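Local structure of lipase (Penicillium expansum, 3G7N) at residues Ile80-Glu83 / Thr88-Ser91; Arg101-Val106 / Thr138-Val143; Thr109-Val114 / Ala146-Asp151; Phe172-Ala177 / Lys202-Glu207. The protein hydrolyses acylglycerol lipids such as triacylglycerols, releasing free fatty acids, as a secreted alkaline lipase of the alpha/beta-hydrolase fold. All blocks are in the same frame, centred on the assembly; numbering follows the deposited sequence.

Contact 1 of 4, residues Ile80-Glu83 / Thr88-Ser91; sequences ITPE and TFPS
P82 lies over one face of the F89 ring, and this CH-pi contact carries most of the meeting between 80-83 and 88-91. The evidence is positional: P82 CG stands 3.6 Å from the centroid of the F89 ring and only 3° off the ring normal, so it sits over the middle of the face. The same methylene is therefore nearly equidistant from all six ring carbons. Plain apolar packing extends the overlap, with P82 CB coming to 3.7 Å from F89 CE2. The F89 ring owes its position to a first torsion (chi1 -71°) that sets CG anti to its own carbonyl carbon and turns the ring toward the proline. P82 O also comes to 3.5 Å from F89 CD2, while E83 N makes a looser, oblique approach at 4.2 Å from F89 CE2. From the end of strand 79-80 the segments run through the loop that leads to its antiparallel partner 95-96; beyond them P82 rests on H100 of helix 97-120, and the F89 ring meets that of F172. No hydrogen bond or charge pair links the segments, which implies that their direct meeting depends on shape and dispersion at one proline-aromatic pair.

Contact 2 of 4, residues Arg101-Val106 / Thr138-Val143; sequences RPWSAV and TSIAHV
The W103 indole, I140 and A141 make up this contact, and the indole has a neighbour on each face. Over one face come I140 CG1 and A141 CA, the latter 3.8 Å above the W103 ring plane and offset toward the rim. The opposite face is taken by V106 CG2 from the indole's own helix, also near the rim. The indole is therefore sandwiched between V106 of its own helix and I140 and A141 of helix 133-148. Its two ends have different partners. At the pyrrole end, I140 CG1 makes a CH-pi contact 4.1 Å from the centroid of the W103 five-membered ring, 27° off its normal, and I140 CG2 reaches W103 CG at 3.6 Å. At the benzo end, A141 CB closes to 3.4 Å from W103 CH2, a tight fit that so small a side chain allows. Chi1 of -179° carries the W103 ring away from its backbone N, out to I140 and A141. Cutting W103 back to an alanine would probably open a gap beside I140 and A141 and leave V106 CG2 without its flat partner. All three contacting residues are buried. Helix 133-148 follows the nucleophile elbow that carries S132, and T138 OG1 is hydrogen-bonded to G134 O near its start. Further packing comes from W169 of helix 167-175 against I140, while V106, whose CG2 backs the indole, also packs on I38 and D40 of strand 32-40.

Contact 3 of 4, residues Thr109-Val114 / Ala146-Asp151; sequences TIITEV and AQNFPD
N148 and I111 meet first as 146-151 leaves helix 133-148, the N148 side chain crossing that of I111 at about a right angle. I111 CG2 lies 3.8 Å from N148 OD1, and I111 CD1 3.9 Å from N148 ND2, so both ends of the isoleucine lie over one face of the amide, while the polar work of ND2 goes to A144 O and S85 O. Next comes F149, the first residue to depart from helical backbone angles. Its ring, with CG anti to the carbonyl carbon (chi1 -53°), reaches back toward helix 97-120. N148 CB covers part of one face of that ring, and I111 O lies in the ring plane at its edge, 3.7 Å from F149 CZ. The tip is wedged between two branched residues one turn apart: I111 CG2 is 3.8 Å from F149 CZ, and V114 CG1 is 3.5 Å from F149 CE2. Helices 97-120 and 133-148 precede and follow strand 125-131, and V114 packs on I58 and V60 of strand 57-62 in the alpha/beta-hydrolase sheet. With no hydrogen bond across it, this meeting of the two helices rests on van der Waals packing, apolar round F149 and against an amide at N148.

Contact 4 of 4, residues Phe172-Ala177 / Lys202-Glu207; sequences FGTAQA and KHYGTE
Glycine-on-aromatic packing joins the C-terminal end of helix 167-175, at G173 and T174, to Y204 in the loop that leads into strand 206-210. G173 CA makes a CH-pi contact with the Y204 ring, 3.6 Å from its centroid and 17° off the normal. Y204 CG stands between its backbone N and carbonyl carbon (chi1 74°), a rotamer that brings the ring against G173. The backbone presses down too, with G173 C 3.3 Å from Y204 CD1. There is no room for a larger residue at G173: a beta carbon modelled there would fall 2.6 Å from Y204 CZ, well inside contact distance. Beside the ring, T174 OG1 comes to 3.5 Å from Y204 CB. The same hydroxyl is bonded to A170 O, and a water 2.7 Å from T174 OG1 donates to it while accepting from G205 N at 2.9 Å, tying the helix to the loop. Helix 167-175 forms the beta-alpha-beta crossover between the parallel strands 154-159 and 179-185 of the alpha/beta-hydrolase sheet, and strand 206-210 is the next parallel strand beyond. Y204 OH is hydrogen-bonded to S139 O of helix 133-148, and the ring stacks on F180. A phenylalanine in place of Y204 would probably keep the packing on G173 but leave the S139 carbonyl without its hydroxyl partner. Within the helix end itself, Q176 NE2 donates to F172 O at 2.9 Å, an almost straight bond (167°); the same NE2 lies over one face of the F172 ring, offset toward its rim.

In the fold
Contacts 2 and 4 are buried, whereas contacts 1 and 3 are partly buried. Contacts 2 and 3 join the same pair, helices 97-120 and 133-148: the first in its interior, through an aromatic on helix 97-120, the second where helix 133-148 ends, through an aromatic just past that end. W103 CH2 touches I110 CD1 at 3.6 Å, linking the two. Contact 1 stays within one loop, yet its F89 CZ packs on I140 CD1 of contact 2 at 4.2 Å, and V143 CG1 of contact 2 meets F172 CE2 of contact 4 at 3.5 Å. All four centre on a ring, but no direct hydrogen bond crosses any of them; contact 4 alone adds a bridging water.

Contact 1 of 4, residues Ile80-Glu83 / Thr88-Ser91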
loop_
_atom_site.group_PDB
_atom_site.type_symbol
_atom_site.label_atom_id
_atom_site.label_comp_id
_atom_site.label_asym_id
_atom_site.label_seq_id
_atom_site.Cartn_x
_atom_site.Cartn_y
_atom_site.Cartn_z
ATOM N N ILE A 80 -8.086 16.458 -6.650
ATOM C CA ILE A 80 -7.642 16.933 -7.953
ATOM C C ILE A 80 -7.811 15.866 -9.021
ATOM O O ILE A 80 -8.079 14.693 -8.726
ATOM C CB ILE A 80 -6.197 17.466 -7.936
ATOM C CG1 ILE A 80 -5.224 16.402 -7.417
ATOM C CG2 ILE A 80 -6.087 18.676 -7.022
ATOM C CD1 ILE A 80 -5.041 15.234 -8.349
ATOM N N THR A 81 -7.809 16.311 -10.273
ATOM C CA THR A 81 -7.791 15.408 -11.410
ATOM C C THR A 81 -6.389 14.856 -11.602
ATOM O O THR A 81 -5.443 15.612 -11.817
ATOM C CB THR A 81 -8.247 16.140 -12.687
ATOM O OG1 THR A 81 -9.593 16.590 -12.500
ATOM C CG2 THR A 81 -8.187 15.200 -13.883
ATOM N N PRO A 82 -6.227 13.536 -11.439
ATOM C CA PRO A 82 -4.875 12.991 -11.514
ATOM C C PRO A 82 -4.424 12.813 -12.955
ATOM O O PRO A 82 -5.252 12.622 -13.849
ATOM C CB PRO A 82 -5.019 11.624 -10.854
ATOM C CG PRO A 82 -6.416 11.243 -11.077
ATOM C CD PRO A 82 -7.221 12.518 -11.064
ATOM N N GLU A 83 -3.113 12.765 -13.141
ATOM C CA GLU A 83 -2.507 12.528 -14.441
ATOM C C GLU A 83 -1.207 11.757 -14.215
ATOM O O GLU A 83 -0.312 12.241 -13.523
ATOM C CB GLU A 83 -2.223 13.865 -15.136
ATOM C CG GLU A 83 -1.499 13.741 -16.467
ATOM C CD GLU A 83 -1.740 14.932 -17.384
ATOM O OE1 GLU A 83 -2.000 16.045 -16.873
ATOM O OE2 GLU A 83 -1.660 14.750 -18.620
ATOM N N THR A 88 -4.922 5.804 -17.976
ATOM C CA THR A 88 -6.053 6.559 -18.518
ATOM C C THR A 88 -7.178 6.615 -17.478
ATOM O O THR A 88 -7.929 5.667 -17.304
ATOM C CB THR A 88 -6.561 5.951 -19.836
ATOM O OG1 THR A 88 -5.481 5.897 -20.783
ATOM C CG2 THR A 88 -7.678 6.816 -20.419
ATOM N N PHE A 89 -7.296 7.763 -16.817
ATOM C CA PHE A 89 -8.307 7.937 -15.763
ATOM C C PHE A 89 -9.627 8.386 -16.380
ATOM O O PHE A 89 -9.646 9.406 -17.085
ATOM C CB PHE A 89 -7.866 9.011 -14.762
ATOM C CG PHE A 89 -6.722 8.593 -13.870
ATOM C CD1 PHE A 89 -6.947 7.784 -12.765
ATOM C CD2 PHE A 89 -5.454 9.102 -14.080
ATOM C CE1 PHE A 89 -5.904 7.475 -11.890
ATOM C CE2 PHE A 89 -4.412 8.823 -13.190
ATOM C CZ PHE A 89 -4.672 8.073 -12.057
ATOM N N PRO A 90 -10.744 7.793 -15.931
ATOM C CA PRO A 90 -12.028 8.401 -16.288
ATOM C C PRO A 90 -12.135 9.823 -15.774
ATOM O O PRO A 90 -11.579 10.160 -14.716
ATOM C CB PRO A 90 -13.048 7.505 -15.599
ATOM C CG PRO A 90 -12.374 6.145 -15.577
ATOM C CD PRO A 90 -10.907 6.440 -15.372
ATOM N N SER A 91 -12.951 10.627 -16.456
ATOM C CA SER A 91 -13.039 12.061 -16.207
ATOM C C SER A 91 -13.442 12.415 -14.773
ATOM O O SER A 91 -13.195 13.538 -14.328
ATOM C CB SER A 91 -14.037 12.704 -17.192
ATOM O OG SER A 91 -15.363 12.256 -16.936
#

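Contact 2 of 4, residues Arg101-Val106 / Thr138-Val143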
loop_
_atom_site.group_PDB
_atom_site.type_symbol
_atom_site.label_atom_id
_atom_site.label_comp_id
_atom_site.label_asym_id
_atom_site.label_seq_id
_atom_site.Cartn_x
_atom_site.Cartn_y
_atom_site.Cartn_z
ATOM N N ARG A 101 0.462 13.991 -5.438
ATOM C CA ARG A 101 1.702 14.725 -5.622
ATOM C C ARG A 101 2.956 13.877 -5.367
ATOM O O ARG A 101 3.834 13.801 -6.234
ATOM C CB ARG A 101 1.717 16.023 -4.805
ATOM C CG ARG A 101 2.937 16.885 -5.051
ATOM C CD ARG A 101 2.635 18.352 -4.704
ATOM N NE ARG A 101 3.858 19.152 -4.670
ATOM C CZ ARG A 101 4.640 19.270 -3.602
ATOM N NH1 ARG A 101 4.279 18.719 -2.451
ATOM N NH2 ARG A 101 5.742 20.007 -3.660
ATOM N N PRO A 102 3.067 13.255 -4.181
ATOM C CA PRO A 102 4.250 12.405 -3.968
ATOM C C PRO A 102 4.321 11.230 -4.943
ATOM O O PRO A 102 5.395 10.932 -5.436
ATOM C CB PRO A 102 4.098 11.926 -2.518
ATOM C CG PRO A 102 2.653 12.193 -2.147
ATOM C CD PRO A 102 2.287 13.431 -2.947
ATOM N N TRP A 103 3.200 10.573 -5.234
ATOM C CA TRP A 103 3.284 9.466 -6.202
ATOM C C TRP A 103 3.775 9.956 -7.568
ATOM O O TRP A 103 4.644 9.350 -8.190
ATOM C CB TRP A 103 1.956 8.733 -6.357
ATOM C CG TRP A 103 2.071 7.604 -7.321
ATOM C CD1 TRP A 103 1.727 7.630 -8.656
ATOM C CD2 TRP A 103 2.861 6.421 -7.139
ATOM N NE1 TRP A 103 2.222 6.514 -9.294
ATOM C CE2 TRP A 103 2.878 5.735 -8.371
ATOM C CE3 TRP A 103 3.500 5.835 -6.026
ATOM C CZ2 TRP A 103 3.580 4.547 -8.552
ATOM C CZ3 TRP A 103 4.155 4.627 -6.193
ATOM C CH2 TRP A 103 4.168 3.981 -7.452
ATOM N N SER A 104 3.214 11.065 -8.050
ATOM C CA SER A 104 3.555 11.553 -9.378
ATOM C C SER A 104 5.020 11.945 -9.469
ATOM O O SER A 104 5.630 11.807 -10.528
ATOM C CB SER A 104 2.651 12.731 -9.751
ATOM O OG SER A 104 2.970 13.874 -8.985
ATOM N N ALA A 105 5.612 12.311 -8.344
ATOM C CA ALA A 105 7.038 12.645 -8.299
ATOM C C ALA A 105 7.920 11.437 -8.617
ATOM O O ALA A 105 9.008 11.606 -9.167
ATOM C CB ALA A 105 7.423 13.247 -6.959
ATOM N N VAL A 106 7.482 10.240 -8.214
ATOM C CA VAL A 106 8.304 9.029 -8.332
ATOM C C VAL A 106 7.787 8.060 -9.375
ATOM O O VAL A 106 8.474 7.086 -9.703
ATOM C CB VAL A 106 8.457 8.297 -6.976
ATOM C CG1 VAL A 106 9.196 9.178 -5.959
ATOM C CG2 VAL A 106 7.094 7.855 -6.425
ATOM N N THR A 138 0.618 2.991 -2.047
ATOM C CA THR A 138 0.422 1.687 -2.661
ATOM C C THR A 138 -0.953 1.599 -3.322
ATOM O O THR A 138 -1.102 0.924 -4.365
ATOM C CB THR A 138 0.577 0.597 -1.592
ATOM O OG1 THR A 138 1.934 0.556 -1.164
ATOM C CG2 THR A 138 0.201 -0.790 -2.100
ATOM N N SER A 139 -1.951 2.312 -2.802
ATOM C CA SER A 139 -3.271 2.289 -3.422
ATOM C C SER A 139 -3.296 2.975 -4.778
ATOM O O SER A 139 -4.114 2.606 -5.638
ATOM C CB SER A 139 -4.351 2.829 -2.469
ATOM O OG SER A 139 -4.347 4.237 -2.381
ATOM N N ILE A 140 -2.403 3.929 -5.009
ATOM C CA ILE A 140 -2.223 4.470 -6.347
ATOM C C ILE A 140 -1.237 3.648 -7.159
ATOM O O ILE A 140 -1.473 3.420 -8.357
ATOM C CB ILE A 140 -1.891 5.994 -6.336
ATOM C CG1 ILE A 140 -1.760 6.521 -7.774
ATOM C CG2 ILE A 140 -0.702 6.323 -5.460
ATOM C CD1 ILE A 140 -3.050 6.423 -8.593
ATOM N N ALA A 141 -0.166 3.143 -6.531
ATOM C CA ALA A 141 0.753 2.235 -7.230
ATOM C C ALA A 141 0.051 1.056 -7.880
ATOM O O ALA A 141 0.393 0.655 -9.001
ATOM C CB ALA A 141 1.844 1.726 -6.281
ATOM N N HIS A 142 -0.947 0.512 -7.210
ATOM C CA HIS A 142 -1.708 -0.610 -7.736
ATOM C C HIS A 142 -2.294 -0.273 -9.119
ATOM O O HIS A 142 -2.163 -1.037 -10.079
ATOM C CB HIS A 142 -2.832 -0.979 -6.763
ATOM C CG HIS A 142 -3.656 -2.139 -7.218
ATOM N ND1 HIS A 142 -3.193 -3.432 -7.161
ATOM C CD2 HIS A 142 -4.893 -2.190 -7.777
ATOM C CE1 HIS A 142 -4.114 -4.238 -7.669
ATOM N NE2 HIS A 142 -5.166 -3.516 -8.011
ATOM N N VAL A 143 -2.921 0.890 -9.217
ATOM C CA VAL A 143 -3.519 1.339 -10.473
ATOM C C VAL A 143 -2.450 1.714 -11.504
ATOM O O VAL A 143 -2.552 1.343 -12.674
ATOM C CB VAL A 143 -4.468 2.539 -10.216
ATOM C CG1 VAL A 143 -4.929 3.171 -11.518
ATOM C CG2 VAL A 143 -5.667 2.094 -9.398
#

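Contact 3 of 4, residues Thr109-Val114 / Ala146-Asp151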
loop_
_atom_site.group_PDB
_atom_site.type_symbol
_atom_site.label_atom_id
_atom_site.label_comp_id
_atom_site.label_asym_id
_atom_site.label_seq_id
_atom_site.Cartn_x
_atom_site.Cartn_y
_atom_site.Cartn_z
ATOM N N THR A 109 10.029 7.115 -12.545
ATOM C CA THR A 109 11.194 6.371 -12.093
ATOM C C THR A 109 10.833 4.927 -11.753
ATOM O O THR A 109 11.532 4.000 -12.155
ATOM C CB THR A 109 11.835 7.055 -10.885
ATOM O OG1 THR A 109 12.192 8.397 -11.244
ATOM C CG2 THR A 109 13.092 6.320 -10.453
ATOM N N ILE A 110 9.735 4.732 -11.034
ATOM C CA ILE A 110 9.314 3.395 -10.646
ATOM C C ILE A 110 8.886 2.586 -11.874
ATOM O O ILE A 110 9.328 1.444 -12.036
ATOM C CB ILE A 110 8.184 3.473 -9.607
ATOM C CG1 ILE A 110 8.743 4.002 -8.288
ATOM C CG2 ILE A 110 7.553 2.116 -9.415
ATOM C CD1 ILE A 110 7.701 4.338 -7.232
ATOM N N ILE A 111 8.040 3.149 -12.738
ATOM C CA ILE A 111 7.620 2.431 -13.934
ATOM C C ILE A 111 8.824 2.018 -14.797
ATOM O O ILE A 111 8.887 0.900 -15.298
ATOM C CB ILE A 111 6.594 3.255 -14.765
ATOM C CG1 ILE A 111 5.329 3.537 -13.942
ATOM C CG2 ILE A 111 6.238 2.523 -16.046
ATOM C CD1 ILE A 111 4.607 2.312 -13.423
ATOM N N THR A 112 9.782 2.916 -14.946
ATOM C CA THR A 112 10.981 2.620 -15.733
ATOM C C THR A 112 11.769 1.448 -15.158
ATOM O O THR A 112 12.183 0.546 -15.881
ATOM C CB THR A 112 11.882 3.862 -15.848
ATOM O OG1 THR A 112 11.179 4.877 -16.579
ATOM C CG2 THR A 112 13.170 3.540 -16.604
ATOM N N GLU A 113 11.930 1.415 -13.842
ATOM C CA GLU A 113 12.681 0.334 -13.218
ATOM C C GLU A 113 11.902 -0.970 -13.273
ATOM O O GLU A 113 12.474 -2.028 -13.570
ATOM C CB GLU A 113 13.049 0.682 -11.773
ATOM C CG GLU A 113 13.777 -0.439 -11.046
ATOM C CD GLU A 113 15.160 -0.759 -11.613
ATOM O OE1 GLU A 113 15.683 0.013 -12.448
ATOM O OE2 GLU A 113 15.796 -1.703 -11.101
ATOM N N VAL A 114 10.598 -0.924 -13.058
ATOM C CA VAL A 114 9.801 -2.141 -13.177
ATOM C C VAL A 114 9.898 -2.717 -14.603
ATOM O O VAL A 114 10.035 -3.937 -14.783
ATOM C CB VAL A 114 8.336 -1.921 -12.744
ATOM C CG1 VAL A 114 7.464 -3.149 -13.079
ATOM C CG2 VAL A 114 8.262 -1.576 -11.254
ATOM N N ALA A 146 -1.138 -1.703 -12.764
ATOM C CA ALA A 146 -2.149 -2.414 -13.556
ATOM C C ALA A 146 -2.282 -1.793 -14.934
ATOM O O ALA A 146 -2.419 -2.522 -15.936
ATOM C CB ALA A 146 -3.497 -2.387 -12.841
ATOM N N GLN A 147 -2.246 -0.470 -14.998
ATOM C CA GLN A 147 -2.467 0.239 -16.255
ATOM C C GLN A 147 -1.229 0.173 -17.147
ATOM O O GLN A 147 -1.346 0.054 -18.383
ATOM C CB GLN A 147 -2.827 1.691 -15.973
ATOM C CG GLN A 147 -4.222 1.867 -15.405
ATOM C CD GLN A 147 -5.266 1.954 -16.491
ATOM O OE1 GLN A 147 -6.211 1.160 -16.521
ATOM N NE2 GLN A 147 -5.150 2.958 -17.325
ATOM N N ASN A 148 -0.037 0.250 -16.556
ATOM C CA ASN A 148 1.190 0.199 -17.347
ATOM C C ASN A 148 1.604 -1.205 -17.753
ATOM O O ASN A 148 2.243 -1.386 -18.798
ATOM C CB ASN A 148 2.340 0.884 -16.616
ATOM C CG ASN A 148 2.338 2.393 -16.819
ATOM O OD1 ASN A 148 2.869 2.888 -17.816
ATOM N ND2 ASN A 148 1.669 3.130 -15.926
ATOM N N PHE A 149 1.208 -2.208 -16.976
ATOM C CA PHE A 149 1.645 -3.589 -17.189
ATOM C C PHE A 149 0.446 -4.546 -17.148
ATOM O O PHE A 149 0.372 -5.436 -16.308
ATOM C CB PHE A 149 2.723 -3.979 -16.159
ATOM C CG PHE A 149 3.880 -3.026 -16.112
ATOM C CD1 PHE A 149 4.771 -2.943 -17.175
ATOM C CD2 PHE A 149 4.106 -2.230 -14.998
ATOM C CE1 PHE A 149 5.814 -2.064 -17.154
ATOM C CE2 PHE A 149 5.153 -1.340 -14.975
ATOM C CZ PHE A 149 6.038 -1.282 -16.036
ATOM N N PRO A 150 -0.461 -4.419 -18.145
ATOM C CA PRO A 150 -1.717 -5.160 -18.100
ATOM C C PRO A 150 -1.591 -6.673 -18.348
ATOM O O PRO A 150 -2.481 -7.435 -17.965
ATOM C CB PRO A 150 -2.550 -4.509 -19.210
ATOM C CG PRO A 150 -1.553 -3.914 -20.140
ATOM C CD PRO A 150 -0.434 -3.442 -19.248
ATOM N N ASP A 151 -0.425 -7.120 -18.791
ATOM C CA ASP A 151 -0.194 -8.550 -18.969
ATOM C C ASP A 151 0.488 -9.234 -17.787
ATOM O O ASP A 151 0.920 -10.381 -17.902
ATOM C CB ASP A 151 0.593 -8.800 -20.258
ATOM C CG ASP A 151 1.957 -8.144 -20.244
ATOM O OD1 ASP A 151 2.210 -7.296 -19.359
ATOM O OD2 ASP A 151 2.743 -8.386 -21.191
#

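Contact 4 of 4, residues Phe172-Ala177 / Lys202-Glu207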
loop_
_atom_site.group_PDB
_atom_site.type_symbol
_atom_site.label_atom_id
_atom_site.label_comp_id
_atom_site.label_asym_id
_atom_site.label_seq_id
_atom_site.Cartn_x
_atom_site.Cartn_y
_atom_site.Cartn_z
ATOM N N PHE A 172 -12.655 2.950 -10.099
ATOM C CA PHE A 172 -11.549 2.746 -11.019
ATOM C C PHE A 172 -10.512 1.778 -10.451
ATOM O O PHE A 172 -10.029 0.888 -11.150
ATOM C CB PHE A 172 -10.908 4.073 -11.401
ATOM C CG PHE A 172 -9.904 3.963 -12.501
ATOM C CD1 PHE A 172 -10.280 3.473 -13.753
ATOM C CD2 PHE A 172 -8.596 4.370 -12.313
ATOM C CE1 PHE A 172 -9.354 3.368 -14.776
ATOM C CE2 PHE A 172 -7.669 4.266 -13.338
ATOM C CZ PHE A 172 -8.085 3.853 -14.592
ATOM N N GLY A 173 -10.223 1.897 -9.153
ATOM C CA GLY A 173 -9.322 0.938 -8.523
ATOM C C GLY A 173 -9.896 -0.474 -8.571
ATOM O O GLY A 173 -9.200 -1.423 -8.934
ATOM N N THR A 174 -11.187 -0.606 -8.260
ATOM C CA THR A 174 -11.848 -1.894 -8.293
ATOM C C THR A 174 -11.815 -2.509 -9.696
ATOM O O THR A 174 -11.691 -3.737 -9.837
ATOM C CB THR A 174 -13.303 -1.756 -7.831
ATOM O OG1 THR A 174 -13.316 -1.255 -6.485
ATOM C CG2 THR A 174 -14.021 -3.103 -7.852
ATOM N N ALA A 175 -11.887 -1.653 -10.710
ATOM C CA ALA A 175 -11.941 -2.106 -12.108
ATOM C C ALA A 175 -10.632 -2.743 -12.576
ATOM O O ALA A 175 -10.621 -3.490 -13.558
ATOM C CB ALA A 175 -12.331 -0.967 -13.018
ATOM N N GLN A 176 -9.508 -2.389 -11.954
ATOM C CA GLN A 176 -8.231 -2.933 -12.394
ATOM C C GLN A 176 -8.125 -4.418 -12.158
ATOM O O GLN A 176 -8.548 -4.955 -11.137
ATOM C CB GLN A 176 -7.055 -2.225 -11.723
ATOM C CG GLN A 176 -7.105 -0.742 -11.875
ATOM C CD GLN A 176 -7.339 -0.334 -13.313
ATOM O OE1 GLN A 176 -6.587 -0.730 -14.210
ATOM N NE2 GLN A 176 -8.428 0.398 -13.556
ATOM N N ALA A 177 -7.584 -5.114 -13.153
ATOM C CA ALA A 177 -7.169 -6.471 -12.932
ATOM C C ALA A 177 -6.079 -6.421 -11.864
ATOM O O ALA A 177 -5.312 -5.455 -11.781
ATOM C CB ALA A 177 -6.632 -7.087 -14.234
ATOM N N LYS A 202 -13.367 7.355 -0.360
ATOM C CA LYS A 202 -13.792 5.973 -0.534
ATOM C C LYS A 202 -12.599 5.053 -0.705
ATOM O O LYS A 202 -11.687 5.339 -1.502
ATOM C CB LYS A 202 -14.733 5.847 -1.739
ATOM C CG LYS A 202 -15.980 6.746 -1.652
ATOM C CD LYS A 202 -16.863 6.356 -0.476
ATOM C CE LYS A 202 -18.166 7.158 -0.453
ATOM N NZ LYS A 202 -18.983 6.801 0.749
ATOM N N HIS A 203 -12.665 3.942 0.018
ATOM C CA HIS A 203 -11.727 2.832 -0.127
ATOM C C HIS A 203 -12.113 1.941 -1.302
ATOM O O HIS A 203 -13.294 1.881 -1.695
ATOM C CB HIS A 203 -11.726 1.968 1.133
ATOM C CG HIS A 203 -11.012 2.582 2.292
ATOM N ND1 HIS A 203 -9.645 2.773 2.305
ATOM C CD2 HIS A 203 -11.459 2.913 3.524
ATOM C CE1 HIS A 203 -9.285 3.200 3.502
ATOM N NE2 HIS A 203 -10.363 3.280 4.264
ATOM N N TYR A 204 -11.147 1.153 -1.768
ATOM C CA TYR A 204 -11.452 -0.033 -2.577
ATOM C C TYR A 204 -10.600 -1.196 -2.092
ATOM O O TYR A 204 -9.751 -1.039 -1.212
ATOM C CB TYR A 204 -11.238 0.250 -4.078
ATOM C CG TYR A 204 -9.781 0.328 -4.533
ATOM C CD1 TYR A 204 -9.228 -0.701 -5.298
ATOM C CD2 TYR A 204 -9.018 1.471 -4.336
ATOM C CE1 TYR A 204 -7.913 -0.635 -5.736
ATOM C CE2 TYR A 204 -7.714 1.559 -4.803
ATOM C CZ TYR A 204 -7.187 0.514 -5.532
ATOM O OH TYR A 204 -5.894 0.542 -5.992
ATOM N N GLY A 205 -10.839 -2.375 -2.645
ATOM C CA GLY A 205 -10.022 -3.544 -2.367
ATOM C C GLY A 205 -10.716 -4.501 -1.426
ATOM O O GLY A 205 -11.941 -4.430 -1.226
ATOM N N THR A 206 -9.953 -5.422 -0.874
ATOM C CA THR A 206 -10.445 -6.340 0.148
ATOM C C THR A 206 -9.732 -6.015 1.457
ATOM O O THR A 206 -8.505 -5.990 1.504
ATOM C CB THR A 206 -10.137 -7.804 -0.225
ATOM O OG1 THR A 206 -10.772 -8.110 -1.475
ATOM C CG2 THR A 206 -10.635 -8.760 0.840
ATOM N N GLU A 207 -10.503 -5.707 2.493
ATOM C CA GLU A 207 -9.912 -5.393 3.778
ATOM C C GLU A 207 -9.686 -6.654 4.575
ATOM O O GLU A 207 -10.552 -7.533 4.606
ATOM C CB GLU A 207 -10.788 -4.412 4.577
ATOM C CG GLU A 207 -10.083 -3.908 5.854
ATOM C CD GLU A 207 -10.894 -2.954 6.727
ATOM O OE1 GLU A 207 -12.062 -2.653 6.407
ATOM O OE2 GLU A 207 -10.342 -2.531 7.758
HETATM O O HOH W 1 -12.907 -3.115 -4.514
#